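Local coordinates for protein probable CoA-transferase alpha subunit (Rhodococcus jostii, PDB 6COJ) that binds a large cyclohexene-carbothioate thioester of CoA and probably acts on such thioesters as the alpha subunit of a CoA-transferase-like enzyme, at residues 43-48 with 255-260; 182-187 with 213-218; 91-96 with 266-271; 248-253 with 295-300. The protein carries 1 engineered substitution. One frame throughout, in Å; residues are numbered along the deposited sequence.

Contact 1: 43-48 with 255-260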
# COMPACT_ATOMS: atom_id res chain seq x y z
N SER A 43 -9.43 -7.62 -19.22
CA SER A 43 -10.38 -6.84 -20.01
C SER A 43 -11.15 -5.84 -19.14
O SER A 43 -12.39 -5.76 -19.16
CB SER A 43 -11.31 -7.76 -20.79
OG SER A 43 -12.14 -7.04 -21.69
N ARG A 44 -10.40 -5.05 -18.37
CA ARG A 44 -10.99 -4.12 -17.40
C ARG A 44 -10.23 -2.80 -17.44
O ARG A 44 -9.03 -2.76 -17.16
CB ARG A 44 -10.97 -4.71 -15.97
CG ARG A 44 -11.49 -6.13 -15.89
CD ARG A 44 -11.34 -6.74 -14.50
NE ARG A 44 -11.44 -8.19 -14.54
CZ ARG A 44 -12.03 -8.96 -13.63
NH1 ARG A 44 -12.63 -8.42 -12.57
NH2 ARG A 44 -12.04 -10.27 -13.79
N ARG A 45 -10.96 -1.74 -17.77
CA ARG A 45 -10.48 -0.35 -17.79
C ARG A 45 -9.10 -0.22 -18.43
O ARG A 45 -8.20 0.45 -17.92
CB ARG A 45 -10.57 0.34 -16.43
CG ARG A 45 -10.89 1.83 -16.58
CD ARG A 45 -11.01 2.57 -15.24
NE ARG A 45 -9.72 2.56 -14.55
CZ ARG A 45 -9.48 2.06 -13.34
NH1 ARG A 45 -10.46 1.56 -12.59
NH2 ARG A 45 -8.23 2.08 -12.89
N LYS A 46 -8.96 -0.84 -19.60
CA LYS A 46 -7.74 -0.67 -20.36
C LYS A 46 -7.80 0.65 -21.13
O LYS A 46 -8.88 1.07 -21.56
CB LYS A 46 -7.60 -1.81 -21.35
CG LYS A 46 -7.16 -3.10 -20.68
CD LYS A 46 -5.73 -3.01 -20.25
CE LYS A 46 -5.27 -4.25 -19.52
NZ LYS A 46 -3.83 -4.10 -19.20
N PRO A 47 -6.65 1.33 -21.32
CA PRO A 47 -6.62 2.56 -22.15
C PRO A 47 -6.63 2.21 -23.63
O PRO A 47 -5.66 2.38 -24.38
CB PRO A 47 -5.31 3.22 -21.70
CG PRO A 47 -4.42 2.06 -21.39
CD PRO A 47 -5.33 1.03 -20.73
N MET A 48 -7.78 1.68 -24.08
CA MET A 48 -7.87 1.11 -25.42
C MET A 48 -7.78 2.18 -26.50
O MET A 48 -7.23 1.91 -27.58
CB MET A 48 -9.16 0.30 -25.56
CG MET A 48 -9.26 -0.92 -24.66
SD MET A 48 -8.02 -2.18 -24.99
CE MET A 48 -8.73 -2.93 -26.46
N THR A 255 -13.25 -2.86 -23.19
CA THR A 255 -13.17 -3.37 -21.82
C THR A 255 -14.16 -2.62 -20.93
O THR A 255 -14.72 -1.59 -21.31
CB THR A 255 -11.74 -3.24 -21.28
OG1 THR A 255 -11.36 -1.86 -21.11
CG2 THR A 255 -10.77 -3.91 -22.26
N LEU A 256 -14.40 -3.15 -19.73
CA LEU A 256 -15.31 -2.46 -18.81
C LEU A 256 -14.65 -1.22 -18.20
O LEU A 256 -13.43 -1.03 -18.28
CB LEU A 256 -15.84 -3.42 -17.74
CG LEU A 256 -14.88 -4.16 -16.80
CD1 LEU A 256 -14.25 -3.24 -15.77
CD2 LEU A 256 -15.61 -5.31 -16.10
N ALA A 257 -15.45 -0.38 -17.56
CA ALA A 257 -14.90 0.87 -17.03
C ALA A 257 -15.63 1.30 -15.76
O ALA A 257 -16.17 2.40 -15.67
CB ALA A 257 -14.91 1.97 -18.09
N GLY A 258 -15.63 0.44 -14.76
CA GLY A 258 -16.22 0.81 -13.48
C GLY A 258 -17.67 1.19 -13.64
O GLY A 258 -18.44 0.49 -14.30
N ASP A 259 -18.04 2.34 -13.05
CA ASP A 259 -19.42 2.83 -13.09
C ASP A 259 -19.83 3.38 -14.45
O ASP A 259 -21.03 3.59 -14.68
CB ASP A 259 -19.59 3.99 -12.09
CG ASP A 259 -19.76 3.52 -10.67
OD1 ASP A 259 -19.97 2.31 -10.46
OD2 ASP A 259 -19.69 4.37 -9.76
N SER A 260 -18.88 3.64 -15.35
CA SER A 260 -19.22 4.30 -16.61
C SER A 260 -19.93 3.36 -17.57
O SER A 260 -20.92 3.74 -18.20
CB SER A 260 -17.96 4.89 -17.26
OG SER A 260 -17.38 5.89 -16.43
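Thr255 turns its hydroxyl between its own backbone N and carbonyl carbon (chi1 68°), a crowded position that sets OG1 within bonding distance of Lys46 N and leaves methyl CG2 facing Ser43. Leu256 makes a similar turn (chi1 58°), which brings CD1 alongside the first carbons of Arg44, the two side chains pointing the same way. The evidence that Thr255 is well held is twofold. Thr255 OG1 accepts from Lys46 N at 3.0 Å, with 155° at the hydrogen, and it is also bonded to Ala252 O, so this buried hydroxyl is held by two bonds. Thr255 CG2 touches Ser43 OG at 3.5 Å and Met48 CG at 4.1 Å, the latter in the first residue of helix 48-56.

Beside this, Arg45 N gives a short bond to Leu256 O (2.6 Å), whereas Leu256 N reaches Ser43 O only weakly at 3.3 Å. Together they make one isolated bridge between Arg44 and Leu256. The CD1 methyl of Leu256 rests 3.6 Å from Arg44 CB.

The charged ends lead elsewhere: Arg44 NE to Asp92, Arg45 to Asp203 and His183 O, Lys46 NZ to Asp71 and Gly39 O. Ser43 OG is bonded to Gln268. Beyond Ala257 the chain reverses in a type II' turn closed by Ser260 N on Ala257 O. The arrangement is a single beta bridge between two loops that follow parallel strands 35-38 and 244-247 of the Rossmann-like sheet, with the side chain of Arg44 about 7 Å from the bound CoA thioester.

Contact 2: 182-187 with 213-218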
# COMPACT_ATOMS: atom_id res chain seq x y z
N VAL A 182 -2.73 4.93 -18.83
CA VAL A 182 -3.82 4.51 -17.96
C VAL A 182 -5.09 5.25 -18.37
O VAL A 182 -5.03 6.33 -18.95
CB VAL A 182 -3.52 4.74 -16.46
CG1 VAL A 182 -2.24 3.98 -16.03
CG2 VAL A 182 -3.39 6.23 -16.15
N HIS A 183 -6.24 4.65 -18.06
CA HIS A 183 -7.55 5.24 -18.33
C HIS A 183 -8.36 5.29 -17.05
O HIS A 183 -8.49 4.28 -16.35
CB HIS A 183 -8.33 4.41 -19.35
CG HIS A 183 -9.62 5.04 -19.76
ND1 HIS A 183 -9.69 6.05 -20.69
CD2 HIS A 183 -10.90 4.81 -19.36
CE1 HIS A 183 -10.95 6.42 -20.85
NE2 HIS A 183 -11.70 5.68 -20.06
N LEU A 184 -8.92 6.46 -16.75
CA LEU A 184 -9.70 6.66 -15.54
C LEU A 184 -11.04 7.31 -15.88
O LEU A 184 -11.30 7.73 -17.01
CB LEU A 184 -8.92 7.47 -14.49
CG LEU A 184 -7.85 6.62 -13.80
CD1 LEU A 184 -6.86 7.49 -13.05
CD2 LEU A 184 -8.49 5.61 -12.85
N ASN A 185 -11.91 7.40 -14.88
CA ASN A 185 -13.27 7.83 -15.17
C ASN A 185 -13.42 9.35 -15.24
O ASN A 185 -14.29 9.84 -15.97
CB ASN A 185 -14.26 7.23 -14.18
CG ASN A 185 -14.26 5.71 -14.24
OD1 ASN A 185 -15.04 5.10 -15.00
ND2 ASN A 185 -13.40 5.10 -13.46
N LEU A 186 -12.63 10.09 -14.48
CA LEU A 186 -12.84 11.52 -14.36
C LEU A 186 -11.50 12.15 -14.02
O LEU A 186 -10.72 11.57 -13.27
CB LEU A 186 -13.83 11.80 -13.22
CG LEU A 186 -14.56 13.13 -13.22
CD1 LEU A 186 -15.39 13.28 -14.50
CD2 LEU A 186 -15.46 13.17 -12.01
N GLY A 187 -11.25 13.34 -14.55
CA GLY A 187 -10.02 14.03 -14.21
C GLY A 187 -10.10 15.48 -14.61
O GLY A 187 -10.99 15.89 -15.34
N ARG A 213 3.83 10.03 -18.18
CA ARG A 213 2.57 9.45 -17.72
C ARG A 213 1.41 10.09 -18.47
O ARG A 213 1.22 11.31 -18.41
CB ARG A 213 2.41 9.69 -16.22
CG ARG A 213 3.27 8.79 -15.34
CD ARG A 213 4.72 9.26 -15.23
NE ARG A 213 4.82 10.62 -14.72
CZ ARG A 213 4.84 10.93 -13.43
NH1 ARG A 213 4.76 9.97 -12.52
NH2 ARG A 213 4.96 12.20 -13.05
N PHE A 214 0.63 9.26 -19.16
CA PHE A 214 -0.52 9.73 -19.91
C PHE A 214 -1.78 9.06 -19.38
O PHE A 214 -1.84 7.83 -19.29
CB PHE A 214 -0.32 9.48 -21.40
CG PHE A 214 0.89 10.16 -21.92
CD1 PHE A 214 0.88 11.53 -22.14
CD2 PHE A 214 2.09 9.46 -22.06
CE1 PHE A 214 2.02 12.17 -22.56
CE2 PHE A 214 3.23 10.11 -22.49
CZ PHE A 214 3.19 11.47 -22.73
N VAL A 215 -2.76 9.87 -18.98
CA VAL A 215 -4.04 9.38 -18.49
C VAL A 215 -5.12 9.84 -19.47
O VAL A 215 -5.24 11.03 -19.76
CB VAL A 215 -4.36 9.84 -17.06
CG1 VAL A 215 -4.37 11.35 -16.92
CG2 VAL A 215 -5.69 9.25 -16.60
N SER A 216 -5.86 8.88 -20.01
CA SER A 216 -7.10 9.22 -20.70
C SER A 216 -8.24 9.12 -19.70
O SER A 216 -8.20 8.30 -18.78
CB SER A 216 -7.30 8.33 -21.94
OG SER A 216 -7.30 6.95 -21.61
N VAL A 217 -9.24 9.99 -19.85
CA VAL A 217 -10.37 10.01 -18.92
C VAL A 217 -11.66 10.09 -19.73
O VAL A 217 -11.69 10.64 -20.83
CB VAL A 217 -10.32 11.18 -17.90
CG1 VAL A 217 -9.13 11.03 -16.98
CG2 VAL A 217 -10.27 12.51 -18.63
N GLU A 218 -12.75 9.55 -19.15
CA GLU A 218 -14.05 9.66 -19.81
C GLU A 218 -14.46 11.11 -20.01
O GLU A 218 -15.10 11.45 -21.01
CB GLU A 218 -15.14 8.93 -19.02
CG GLU A 218 -15.00 7.43 -18.91
CD GLU A 218 -15.20 6.75 -20.25
OE1 GLU A 218 -14.37 5.88 -20.58
OE2 GLU A 218 -16.13 7.13 -20.99
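Val215 pushes its CG2 methyl into the notch between Val182 and Leu184 on the neighbouring parallel strand, with Val215 CG2 3.8 Å from Val182 CG2 and 4.1 Å from Leu184 CD1. In Val215, CG1 takes the place between N and carbonyl carbon (chi1 58°), which leaves CG2 anti to the backbone N and touching both neighbours; the Val215 and Leu184 side chains cross at about a right angle. Two residues on, on the same face, Val217 CG1 lies 4.3 Å from Leu184 CB and 4.0 Å from Gly187 N, where the lack of a side chain on Gly187 lets the methyl lie close to the backbone. Helix 203-208 packs on Val182 and Leu184 from this side.

The other face is polar. His183 presents its ring edge to two partners: His183 ND1 meets Ser216 OG at 2.7 Å, and His183 NE2 donates to Glu218 OE1 at 2.7 Å. The carboxylate is turned 77° to the ring, and the bond arrives on its anti side, 27° out of its plane. Glu218 is held further by Tyr261 at OE1 and by Asn250 N at OE2, a second shell that fixes the group facing the histidine.

Regular backbone bonds carry the pairing, among them Leu184 N to Ser216 O at 2.8 Å. After it, Asn185 and Leu186 both face Ala194 and form a classic beta bulge. Strands 177-184 and 213-217 are adjacent strands toward the 244-247 end of the seven-stranded parallel, Rossmann-like sheet, with helix 203-208 in the connection between them.

Contact 3: 91-96 with 266-271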
# COMPACT_ATOMS: atom_id res chain seq x y z
N LEU A 91 -8.80 -12.32 -21.38
CA LEU A 91 -9.94 -11.53 -21.82
C LEU A 91 -11.08 -11.50 -20.80
O LEU A 91 -12.08 -10.82 -21.03
CB LEU A 91 -10.45 -12.04 -23.17
CG LEU A 91 -9.46 -11.96 -24.34
CD1 LEU A 91 -10.09 -12.49 -25.62
CD2 LEU A 91 -8.96 -10.54 -24.55
N ASP A 92 -10.95 -12.25 -19.70
CA ASP A 92 -11.92 -12.28 -18.59
C ASP A 92 -13.22 -13.01 -18.93
O ASP A 92 -13.82 -13.65 -18.05
CB ASP A 92 -12.17 -10.89 -18.00
CG ASP A 92 -11.05 -10.46 -17.07
OD1 ASP A 92 -10.62 -11.30 -16.24
OD2 ASP A 92 -10.59 -9.31 -17.17
N SER A 93 -13.66 -12.94 -20.18
CA SER A 93 -14.78 -13.72 -20.68
C SER A 93 -14.27 -14.66 -21.76
O SER A 93 -13.17 -14.49 -22.29
CB SER A 93 -15.86 -12.83 -21.30
OG SER A 93 -15.98 -11.60 -20.61
N ALA A 94 -15.10 -15.65 -22.11
CA ALA A 94 -14.77 -16.57 -23.20
C ALA A 94 -14.46 -15.76 -24.46
O ALA A 94 -15.13 -14.78 -24.74
CB ALA A 94 -15.93 -17.52 -23.45
N PRO A 95 -13.44 -16.17 -25.23
CA PRO A 95 -12.67 -17.42 -25.11
C PRO A 95 -11.51 -17.36 -24.13
O PRO A 95 -10.66 -18.24 -24.18
CB PRO A 95 -12.12 -17.60 -26.53
CG PRO A 95 -11.92 -16.21 -27.01
CD PRO A 95 -13.05 -15.40 -26.42
N PHE A 96 -11.48 -16.32 -23.28
CA PHE A 96 -10.56 -16.20 -22.15
C PHE A 96 -9.12 -15.91 -22.56
O PHE A 96 -8.53 -14.93 -22.10
CB PHE A 96 -10.63 -17.43 -21.23
CG PHE A 96 -12.00 -17.66 -20.65
CD1 PHE A 96 -12.45 -16.89 -19.60
CD2 PHE A 96 -12.83 -18.64 -21.16
CE1 PHE A 96 -13.71 -17.09 -19.06
CE2 PHE A 96 -14.09 -18.85 -20.63
CZ PHE A 96 -14.53 -18.07 -19.59
N LYS A 266 -20.27 -8.67 -26.69
CA LYS A 266 -20.48 -9.05 -28.08
C LYS A 266 -19.33 -8.56 -28.96
O LYS A 266 -18.87 -9.28 -29.85
CB LYS A 266 -21.82 -8.52 -28.57
CG LYS A 266 -23.04 -9.35 -28.12
CD LYS A 266 -23.59 -8.91 -26.78
CE LYS A 266 -24.09 -10.08 -25.95
NZ LYS A 266 -24.38 -9.75 -24.53
N PHE A 267 -18.86 -7.33 -28.72
CA PHE A 267 -17.78 -6.83 -29.56
C PHE A 267 -16.46 -7.51 -29.24
O PHE A 267 -15.65 -7.76 -30.14
CB PHE A 267 -17.63 -5.31 -29.48
CG PHE A 267 -16.73 -4.76 -30.55
CD1 PHE A 267 -17.22 -4.56 -31.83
CD2 PHE A 267 -15.40 -4.51 -30.30
CE1 PHE A 267 -16.40 -4.09 -32.84
CE2 PHE A 267 -14.57 -4.03 -31.31
CZ PHE A 267 -15.07 -3.83 -32.58
N GLN A 268 -16.20 -7.79 -27.96
CA GLN A 268 -14.97 -8.51 -27.64
C GLN A 268 -14.96 -9.88 -28.31
O GLN A 268 -13.92 -10.32 -28.82
CB GLN A 268 -14.77 -8.64 -26.14
CG GLN A 268 -13.49 -9.39 -25.82
CD GLN A 268 -13.10 -9.28 -24.38
OE1 GLN A 268 -12.47 -8.32 -23.97
NE2 GLN A 268 -13.47 -10.28 -23.60
N ARG A 269 -16.10 -10.57 -28.32
CA ARG A 269 -16.20 -11.83 -29.06
C ARG A 269 -15.87 -11.63 -30.53
O ARG A 269 -15.19 -12.47 -31.13
CB ARG A 269 -17.57 -12.46 -28.88
CG ARG A 269 -17.73 -13.18 -27.56
CD ARG A 269 -18.98 -14.03 -27.52
NE ARG A 269 -20.21 -13.25 -27.61
CZ ARG A 269 -20.88 -12.81 -26.55
NH1 ARG A 269 -20.44 -13.05 -25.32
NH2 ARG A 269 -21.99 -12.12 -26.73
N HIS A 270 -16.34 -10.54 -31.13
CA HIS A 270 -16.05 -10.27 -32.53
C HIS A 270 -14.57 -10.01 -32.76
O HIS A 270 -13.99 -10.49 -33.74
CB HIS A 270 -16.89 -9.09 -33.02
CG HIS A 270 -16.69 -8.75 -34.47
ND1 HIS A 270 -17.07 -9.60 -35.49
CD2 HIS A 270 -16.15 -7.67 -35.06
CE1 HIS A 270 -16.77 -9.05 -36.65
NE2 HIS A 270 -16.21 -7.88 -36.42
N TYR A 271 -13.93 -9.26 -31.85
CA TYR A 271 -12.48 -9.08 -31.92
C TYR A 271 -11.76 -10.42 -31.91
O TYR A 271 -10.90 -10.69 -32.75
CB TYR A 271 -12.03 -8.20 -30.74
CG TYR A 271 -10.59 -8.41 -30.32
CD1 TYR A 271 -9.53 -7.87 -31.05
CD2 TYR A 271 -10.29 -9.17 -29.19
CE1 TYR A 271 -8.21 -8.08 -30.66
CE2 TYR A 271 -8.97 -9.39 -28.80
CZ TYR A 271 -7.94 -8.84 -29.54
OH TYR A 271 -6.64 -9.04 -29.15
O HOH W 1 -17.65 -14.07 -24.06
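Gln268 reaches straight out from helix 265-274 toward Leu91 and crosses that side chain obliquely. CG stands anti to the backbone N (chi1 -180°) and the chain stays extended beyond it, which carries the amide to the carbonyl of Leu91 in loop 91-96. Gln268 NE2 donates to Leu91 O at 3.0 Å, with 153° at the hydrogen. The approach is not in the plane of the carbonyl but tilted 27° from it. Gln268 NE2 also lies against Leu91 CB at 3.5 Å.

Leu91 points its side chain at the helix. Leu91 CD2 meets the ring of Tyr271 at CE2, 4.4 Å away and obliquely, a loose apolar touch. Tyr271 hangs by its hydroxyl from Asp98, and Leu91 also leans on Pro70 of helix 70-77.

Farther out, Arg269 is bent and stops short of the loop, its CG 4.2 Å from Ala94 O. A water closes the gap, donating to Ala94 O at 2.7 Å and accepting from Arg269 NH1 at 3.2 Å in the plane of the guanidinium. The loop itself is a tight fold, with a cis peptide before Pro95 and Leu91 N bonded to Phe96 O at 2.7 Å.

The oxygen of the Gln268 amide accepts from Ser43 OG while its nitrogen gives to Leu91 O; both ends are thus used, which fixes which way round the amide lies and ties helix and loop to a third segment, 43-48.

Contact 4: 248-253 with 295-300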
# COMPACT_ATOMS: atom_id res chain seq x y z
N ALA A 248 -11.17 11.13 -23.52
CA ALA A 248 -11.52 10.04 -24.42
C ALA A 248 -12.77 9.34 -23.91
O ALA A 248 -12.70 8.29 -23.24
CB ALA A 248 -10.36 9.06 -24.58
N PRO A 249 -13.95 9.89 -24.20
CA PRO A 249 -15.20 9.20 -23.85
C PRO A 249 -15.28 7.83 -24.51
O PRO A 249 -14.94 7.67 -25.69
CB PRO A 249 -16.29 10.14 -24.39
CG PRO A 249 -15.60 11.43 -24.71
CD PRO A 249 -14.17 11.13 -24.96
N ASN A 250 -15.71 6.83 -23.74
CA ASN A 250 -15.72 5.44 -24.19
C ASN A 250 -14.32 4.95 -24.53
O ASN A 250 -14.16 4.01 -25.32
CB ASN A 250 -16.71 5.21 -25.34
CG ASN A 250 -17.41 3.86 -25.25
OD1 ASN A 250 -17.76 3.39 -24.17
ND2 ASN A 250 -17.65 3.23 -26.41
N GLY A 251 -13.30 5.58 -23.93
CA GLY A 251 -11.91 5.32 -24.26
C GLY A 251 -11.36 4.02 -23.71
O GLY A 251 -10.20 3.70 -23.99
N ALA A 252 -12.15 3.28 -22.93
CA ALA A 252 -11.78 1.94 -22.51
C ALA A 252 -12.45 0.85 -23.35
O ALA A 252 -12.09 -0.32 -23.21
CB ALA A 252 -12.08 1.73 -21.02
N HIS A 253 -13.38 1.21 -24.23
CA HIS A 253 -14.06 0.21 -25.05
C HIS A 253 -13.02 -0.60 -25.83
O HIS A 253 -12.14 -0.01 -26.44
CB HIS A 253 -15.02 0.90 -26.03
CG HIS A 253 -15.85 -0.05 -26.82
ND1 HIS A 253 -15.39 -0.66 -27.97
CD2 HIS A 253 -17.10 -0.53 -26.62
CE1 HIS A 253 -16.32 -1.47 -28.44
NE2 HIS A 253 -17.38 -1.40 -27.64
N ASP A 295 -13.93 7.44 -35.72
CA ASP A 295 -14.35 6.42 -36.69
C ASP A 295 -14.56 5.08 -36.00
O ASP A 295 -15.54 4.38 -36.29
CB ASP A 295 -13.30 6.27 -37.79
CG ASP A 295 -13.16 7.52 -38.64
OD1 ASP A 295 -14.15 8.28 -38.76
OD2 ASP A 295 -12.06 7.74 -39.19
N TYR A 296 -13.65 4.72 -35.09
CA TYR A 296 -13.83 3.49 -34.32
C TYR A 296 -15.13 3.52 -33.54
O TYR A 296 -15.90 2.56 -33.55
CB TYR A 296 -12.64 3.29 -33.38
CG TYR A 296 -12.82 2.15 -32.40
CD1 TYR A 296 -12.48 0.86 -32.74
CD2 TYR A 296 -13.33 2.38 -31.12
CE1 TYR A 296 -12.64 -0.19 -31.85
CE2 TYR A 296 -13.50 1.34 -30.22
CZ TYR A 296 -13.15 0.06 -30.59
OH TYR A 296 -13.30 -0.99 -29.72
N GLN A 297 -15.38 4.63 -32.84
CA GLN A 297 -16.56 4.73 -31.99
C GLN A 297 -17.84 4.65 -32.81
O GLN A 297 -18.81 4.01 -32.40
CB GLN A 297 -16.51 6.02 -31.17
CG GLN A 297 -15.40 6.05 -30.12
CD GLN A 297 -15.61 5.04 -29.01
OE1 GLN A 297 -16.73 4.62 -28.74
NE2 GLN A 297 -14.52 4.65 -28.34
N ALA A 298 -17.85 5.28 -33.98
CA ALA A 298 -19.01 5.19 -34.85
C ALA A 298 -19.24 3.75 -35.31
O ALA A 298 -20.38 3.27 -35.35
CB ALA A 298 -18.84 6.12 -36.05
N ALA A 299 -18.16 3.05 -35.67
CA ALA A 299 -18.30 1.69 -36.17
C ALA A 299 -18.75 0.75 -35.06
O ALA A 299 -19.51 -0.20 -35.31
CB ALA A 299 -16.98 1.22 -36.77
N VAL A 300 -18.27 0.98 -33.84
CA VAL A 300 -18.68 0.16 -32.72
C VAL A 300 -20.16 0.37 -32.41
O VAL A 300 -20.88 -0.58 -32.07
CB VAL A 300 -17.77 0.46 -31.52
CG1 VAL A 300 -18.49 0.25 -30.21
CG2 VAL A 300 -16.50 -0.37 -31.65
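Asn250 and Gln297 are joined by two hydrogen bonds of unequal quality, one between side chains and one to the backbone. Asn250 ND2 donates to Gln297 OE1 at 2.9 Å and 172°, nearly straight, in the carbonyl plane and on a lone pair. The other bond, from Gln297 NE2 to the backbone carbonyl Asn250 O at 3.1 Å, is poorer: the nitrogen stands 60° out of the carbonyl plane, opposite the face from which His253 N reaches the same oxygen. The two side-chain amides are turned 66° to each other. Gln297 NE2 has a further partner in Glu293, one turn back on its helix.

Next comes the bond between His253 ND1 and Tyr296 OH, 2.7 Å long and lying at the edge of the imidazole. The rings meet rim to rim, neither over the other's face. The other ring nitrogen, NE2, binds Asp264, so both ring nitrogens are satisfied.

Outward lies apolar packing. Val300 CG1 covers one face of the imidazole, 3.2 Å from His253 NE2, a tight fit, while its CG2 lies over a face of Tyr296 toward the rim. Phe267 and Arg52 also pack here, the arginine making a cation-pi contact with Tyr296.

The loop bends through consecutive turns, type II over Ala248 to Gly251 and type I over Asn250 to His253. It is the loop leaving strand 244-247, the outermost strand of the parallel sheet in this chain; helix 293-306, near the end of the chain, packs on this loop.

In the fold
Contacts 1, 2 and 4 cluster, with centres 11 to 15 Å apart, while contact 3 lies 14 Å from contact 1 and about 23 Å from contact 2, which it does not touch. Contact 2 joins strands inside the parallel sheet; the other three join loops to one another or to the C-terminal helices 265-274 and 293-306. Along the chain the segments of contacts 1, 3 and 4 alternate, and contact 2 lies within the span of contact 1. Arg45 NE to His183 O links contacts 1 and 2, Ser43 to Gln268 links 1 and 3, and Glu218 to Asn250 links 2 and 4. The helical C-terminal part is thus fastened to the sheet through several connected joints.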